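Local coordinates for melanin biosynthesis protein TyrA, putative (Shewanella oneidensis, PDB 2IIZ), which binds heme b and probably acts as a peroxidase of the dye-decolorizing (DyP) type, at residues V64-N69 and S73-S78; Y70-S73 and S78-E81. All coordinates share one frame; numbering follows the deposited sequence.

Contact 1: V64-N69 and S73-S78; sequences VAIGAN and SLYPES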
loop_
_atom_site.group_PDB
_atom_site.type_symbol
_atom_site.label_atom_id
_atom_site.label_comp_id
_atom_site.label_asym_id
_atom_site.label_seq_id
_atom_site.Cartn_x
_atom_site.Cartn_y
_atom_site.Cartn_z
ATOM N N VAL A 64 -5.370 -7.798 -18.330
ATOM C CA VAL A 64 -6.804 -7.789 -18.052
ATOM C C VAL A 64 -7.394 -9.170 -18.324
ATOM O O VAL A 64 -7.212 -9.723 -19.418
ATOM C CB VAL A 64 -7.581 -6.822 -18.957
ATOM C CG1 VAL A 64 -9.000 -6.596 -18.409
ATOM C CG2 VAL A 64 -6.857 -5.498 -19.063
ATOM N N ALA A 65 -8.098 -9.699 -17.320
ATOM C CA ALA A 65 -8.806 -10.975 -17.402
ATOM C C ALA A 65 -10.259 -10.782 -17.034
ATOM O O ALA A 65 -10.622 -9.797 -16.388
ATOM C CB ALA A 65 -8.189 -11.982 -16.484
ATOM N N ILE A 66 -11.068 -11.751 -17.451
ATOM C CA ILE A 66 -12.526 -11.646 -17.502
ATOM C C ILE A 66 -13.191 -12.800 -16.735
ATOM O O ILE A 66 -12.844 -13.955 -16.939
ATOM C CB ILE A 66 -12.963 -11.676 -18.982
ATOM C CG1 ILE A 66 -12.500 -10.387 -19.669
ATOM C CG2 ILE A 66 -14.466 -11.838 -19.131
ATOM C CD1 ILE A 66 -12.220 -10.585 -21.098
ATOM N N GLY A 67 -14.147 -12.487 -15.864
ATOM C CA GLY A 67 -14.692 -13.491 -14.947
ATOM C C GLY A 67 -15.443 -14.613 -15.651
ATOM O O GLY A 67 -16.061 -14.401 -16.696
ATOM N N ALA A 68 -15.394 -15.809 -15.076
ATOM C CA ALA A 68 -16.047 -16.976 -15.689
ATOM C C ALA A 68 -17.557 -16.767 -15.860
ATOM O O ALA A 68 -18.144 -17.150 -16.882
ATOM C CB ALA A 68 -15.775 -18.224 -14.861
ATOM N N ASN A 69 -18.177 -16.157 -14.853
ATOM C CA ASN A 69 -19.631 -15.954 -14.829
ATOM C C ASN A 69 -20.127 -14.739 -15.636
ATOM O O ASN A 69 -21.327 -14.491 -15.716
ATOM C CB ASN A 69 -20.113 -15.856 -13.369
ATOM C CG ASN A 69 -20.286 -17.219 -12.718
ATOM O OD1 ASN A 69 -20.007 -18.251 -13.332
ATOM N ND2 ASN A 69 -20.750 -17.229 -11.470
ATOM N N SER A 73 -21.958 -12.689 -21.147
ATOM C CA SER A 73 -22.594 -11.394 -21.331
ATOM C C SER A 73 -21.756 -10.548 -22.290
ATOM O O SER A 73 -22.293 -9.847 -23.143
ATOM C CB SER A 73 -22.728 -10.690 -19.981
ATOM O OG SER A 73 -23.463 -11.490 -19.067
ATOM N N LEU A 74 -20.434 -10.630 -22.136
ATOM C CA LEU A 74 -19.481 -9.883 -22.960
ATOM C C LEU A 74 -19.135 -10.543 -24.279
ATOM O O LEU A 74 -19.010 -9.854 -25.283
ATOM C CB LEU A 74 -18.158 -9.696 -22.219
ATOM C CG LEU A 74 -17.862 -8.380 -21.508
ATOM C CD1 LEU A 74 -16.416 -8.418 -21.022
ATOM C CD2 LEU A 74 -18.101 -7.164 -22.389
ATOM N N TYR A 75 -18.962 -11.865 -24.278
ATOM C CA TYR A 75 -18.497 -12.590 -25.474
ATOM C C TYR A 75 -19.396 -13.790 -25.811
ATOM O O TYR A 75 -18.963 -14.944 -25.778
ATOM C CB TYR A 75 -17.032 -13.000 -25.300
ATOM C CG TYR A 75 -16.107 -11.810 -25.070
ATOM C CD1 TYR A 75 -15.823 -10.910 -26.091
ATOM C CD2 TYR A 75 -15.518 -11.583 -23.826
ATOM C CE1 TYR A 75 -14.972 -9.816 -25.872
ATOM C CE2 TYR A 75 -14.665 -10.487 -23.609
ATOM C CZ TYR A 75 -14.400 -9.616 -24.630
ATOM O OH TYR A 75 -13.566 -8.544 -24.414
ATOM N N PRO A 76 -20.664 -13.511 -26.144
ATOM C CA PRO A 76 -21.679 -14.562 -26.292
ATOM C C PRO A 76 -21.486 -15.541 -27.468
ATOM O O PRO A 76 -22.015 -16.661 -27.421
ATOM C CB PRO A 76 -22.981 -13.765 -26.467
ATOM C CG PRO A 76 -22.556 -12.419 -26.973
ATOM C CD PRO A 76 -21.206 -12.161 -26.396
ATOM N N GLU A 77 -20.740 -15.114 -28.495
ATOM C CA GLU A 77 -20.578 -15.884 -29.740
ATOM C C GLU A 77 -19.612 -17.071 -29.623
ATOM O O GLU A 77 -19.723 -18.043 -30.382
ATOM C CB GLU A 77 -20.115 -14.967 -30.887
ATOM C CG GLU A 77 -21.241 -14.178 -31.567
ATOM C CD GLU A 77 -20.730 -13.107 -32.532
ATOM O OE1 GLU A 77 -19.770 -12.383 -32.178
ATOM O OE2 GLU A 77 -21.294 -12.990 -33.644
ATOM N N SER A 78 -18.677 -16.988 -28.683
ATOM C CA SER A 78 -17.585 -17.951 -28.588
ATOM C C SER A 78 -17.011 -17.970 -27.165
ATOM O O SER A 78 -17.168 -17.006 -26.428
ATOM C CB SER A 78 -16.477 -17.583 -29.579
ATOM O OG SER A 78 -15.721 -16.461 -29.109
#
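Ile66 meets Leu74 and Tyr75 by apolar contact, a compact example of how the end of a sheet strand and the helical turn that follows it can be bridged by one branched side chain. Along 64-69 the strand alternates. Val64 turns to helix 34-54, where it touches Val44 and Ile48, and Ala65 packs on Phe299 and Ala301 of the neighbouring strand 291-301. Ile66 faces the segment 73-78, and its two branches divide the work. CG1 stands anti to the carbonyl carbon (chi1 -69°), which sends CD1 to the rim of the Tyr75 ring: CD1 lies near the ring plane, 3.5 Å from CE2 of Tyr75, with the two side chains crossing at about a right angle. The other branch, CG2, anti to the backbone N, reaches CD1 of Leu74 more loosely at 4.4 Å. Gly67 pairs through its backbone with Asp102 and Ala68 with Ser298, before the chain turns into helix 71-74.

No hydrogen bond joins the two segments, and all three touching residues are buried. The Tyr75 ring, just beyond the end of helix 71-74, also meets Phe306 edge to face and touches Phe310, while Leu307 covers Ile66 and Tyr75 together. Leu74 leans on Ile41 of helix 34-54, and its carbonyl O accepts a bond from Arg38. The arrangement is a strand-to-helix connection folded back on its own strand, within the N-terminal half of the ferredoxin-like, dimeric alpha-beta barrel fold of DyP-type peroxidases and away from the heme.

Contact 2: Y70-S73 and S78-E81; sequences YWDS and SRPE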
loop_
_atom_site.group_PDB
_atom_site.type_symbol
_atom_site.label_atom_id
_atom_site.label_comp_id
_atom_site.label_asym_id
_atom_site.label_seq_id
_atom_site.Cartn_x
_atom_site.Cartn_y
_atom_site.Cartn_z
ATOM N N TYR A 70 -19.205 -13.986 -16.224
ATOM C CA TYR A 70 -19.559 -12.827 -17.040
ATOM C C TYR A 70 -19.124 -12.957 -18.494
ATOM O O TYR A 70 -19.545 -12.164 -19.334
ATOM C CB TYR A 70 -18.910 -11.593 -16.440
ATOM C CG TYR A 70 -19.363 -10.304 -17.046
ATOM C CD1 TYR A 70 -20.695 -9.916 -16.976
ATOM C CD2 TYR A 70 -18.459 -9.465 -17.689
ATOM C CE1 TYR A 70 -21.119 -8.722 -17.535
ATOM C CE2 TYR A 70 -18.870 -8.275 -18.247
ATOM C CZ TYR A 70 -20.199 -7.906 -18.170
ATOM O OH TYR A 70 -20.607 -6.721 -18.725
ATOM N N TRP A 71 -18.281 -13.947 -18.797
ATOM C CA TRP A 71 -17.806 -14.150 -20.169
ATOM C C TRP A 71 -18.952 -14.049 -21.176
ATOM O O TRP A 71 -18.837 -13.342 -22.172
ATOM C CB TRP A 71 -17.102 -15.508 -20.343
ATOM C CG TRP A 71 -16.530 -15.661 -21.723
ATOM C CD1 TRP A 71 -17.138 -16.229 -22.816
ATOM C CD2 TRP A 71 -15.237 -15.228 -22.162
ATOM N NE1 TRP A 71 -16.298 -16.177 -23.897
ATOM C CE2 TRP A 71 -15.124 -15.566 -23.521
ATOM C CE3 TRP A 71 -14.155 -14.586 -21.529
ATOM C CZ2 TRP A 71 -13.978 -15.285 -24.265
ATOM C CZ3 TRP A 71 -13.009 -14.305 -22.276
ATOM C CH2 TRP A 71 -12.936 -14.657 -23.623
ATOM N N ASP A 72 -20.045 -14.753 -20.903
ATOM C CA ASP A 72 -21.148 -14.875 -21.874
ATOM C C ASP A 72 -22.055 -13.649 -22.053
ATOM O O ASP A 72 -22.827 -13.584 -23.001
ATOM C CB ASP A 72 -21.977 -16.111 -21.546
ATOM C CG ASP A 72 -21.213 -17.386 -21.799
ATOM O OD1 ASP A 72 -20.306 -17.367 -22.657
ATOM O OD2 ASP A 72 -21.512 -18.402 -21.145
ATOM N N SER A 73 -21.958 -12.689 -21.147
ATOM C CA SER A 73 -22.594 -11.394 -21.331
ATOM C C SER A 73 -21.756 -10.548 -22.290
ATOM O O SER A 73 -22.293 -9.847 -23.143
ATOM C CB SER A 73 -22.728 -10.690 -19.981
ATOM O OG SER A 73 -23.463 -11.490 -19.067
ATOM N N SER A 78 -18.677 -16.988 -28.683
ATOM C CA SER A 78 -17.585 -17.951 -28.588
ATOM C C SER A 78 -17.011 -17.970 -27.165
ATOM O O SER A 78 -17.168 -17.006 -26.428
ATOM C CB SER A 78 -16.477 -17.583 -29.579
ATOM O OG SER A 78 -15.721 -16.461 -29.109
ATOM N N ARG A 79 -16.345 -19.069 -26.804
ATOM C CA ARG A 79 -15.883 -19.321 -25.435
ATOM C C ARG A 79 -14.656 -20.214 -25.380
ATOM O O ARG A 79 -14.547 -21.159 -26.174
ATOM C CB ARG A 79 -16.946 -20.077 -24.666
ATOM C CG ARG A 79 -17.944 -19.235 -23.958
ATOM C CD ARG A 79 -18.966 -20.143 -23.323
ATOM N NE ARG A 79 -18.371 -20.968 -22.278
ATOM C CZ ARG A 79 -18.232 -20.607 -21.008
ATOM N NH1 ARG A 79 -18.642 -19.420 -20.581
ATOM N NH2 ARG A 79 -17.675 -21.445 -20.153
ATOM N N PRO A 80 -13.739 -19.931 -24.436
ATOM C CA PRO A 80 -12.671 -20.867 -24.113
ATOM C C PRO A 80 -13.261 -22.229 -23.752
ATOM O O PRO A 80 -14.249 -22.302 -23.016
ATOM C CB PRO A 80 -11.988 -20.241 -22.882
ATOM C CG PRO A 80 -12.367 -18.813 -22.887
ATOM C CD PRO A 80 -13.673 -18.701 -23.626
ATOM N N GLU A 81 -12.649 -23.287 -24.277
ATOM C CA GLU A 81 -13.169 -24.648 -24.179
ATOM C C GLU A 81 -13.530 -25.052 -22.744
ATOM O O GLU A 81 -14.610 -25.587 -22.492
ATOM C CB GLU A 81 -12.132 -25.629 -24.752
ATOM C CG GLU A 81 -12.606 -27.084 -24.804
ATOM C CD GLU A 81 -11.539 -28.058 -25.295
ATOM O OE1 GLU A 81 -10.324 -27.826 -25.061
ATOM O OE2 GLU A 81 -11.934 -29.068 -25.924
#
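Trp71, at the start of the short helix 71-74, receives the returning loop 78-81 on its indole, an instance of a helix held to the loop after it by one aromatic side chain that bonds at its edge and packs on its face. NE1 of Trp71 donates to the carbonyl O of Ser78 at 2.8 Å, nearly straight (N-H...O 169°). The oxygen lies almost in the indole plane, and the N-H in turn meets a lone pair in the carbonyl plane. With CG anti to the backbone N (chi1 -176°), the indole extends from the helix toward the loop. Over one face lies the Pro80 ring: CD of Pro80 comes to 3.5 Å from Trp71 CE2, and CG of Pro80 makes a CH-pi contact 4.2 Å from the centroid of the six-membered ring, close to its normal. At the pyrrole end, the methylene CG of Arg79, the residue between them in sequence, approaches Trp71 CD1 at 3.3 Å, obliquely to the ring.

Farther out, the Arg79 chain bends at its third torsion and brings its guanidinium to Asp72. NH1 of Arg79 forms a salt bridge with OD2 of Asp72 at 3.1 Å and a weak, long hydrogen bond to OD1 of the same carboxylate at 3.4 Å. The planes of the two charged groups are 57° apart, so they do not form a flat, two-pronged pair. Pro80 and Ser78 also touch Phe175, and Ser78 OG bonds Glu174.

The buried indole N-H is thus satisfied by a backbone oxygen, which with the proline on its face fixes the ring's rotation, whereas the charge pair, involving exposed Asp72, is probably weakened by solvent.

How the contacts relate
From the N terminus, strand 61-67 comes first, then helix 71-74, then the loop to strand 89-91. Contact 1 closes the short loop from the strand end to the helix end, and contact 2 starts inside that loop and ends beyond it, so the two closures interlock and neither nests in the other. Ser73 and Ser78 belong to the segments of both. Their centres lie about 4 Å apart, and the two contacts abut where Ile66 CG2 packs on Trp71 CE3 at 3.7 Å; the rings of Trp71 and Tyr75 touch as well. Together they connect the antiparallel sheet, through helix 71-74, to the loop beyond it, an example of successive local closures sharing one short helix.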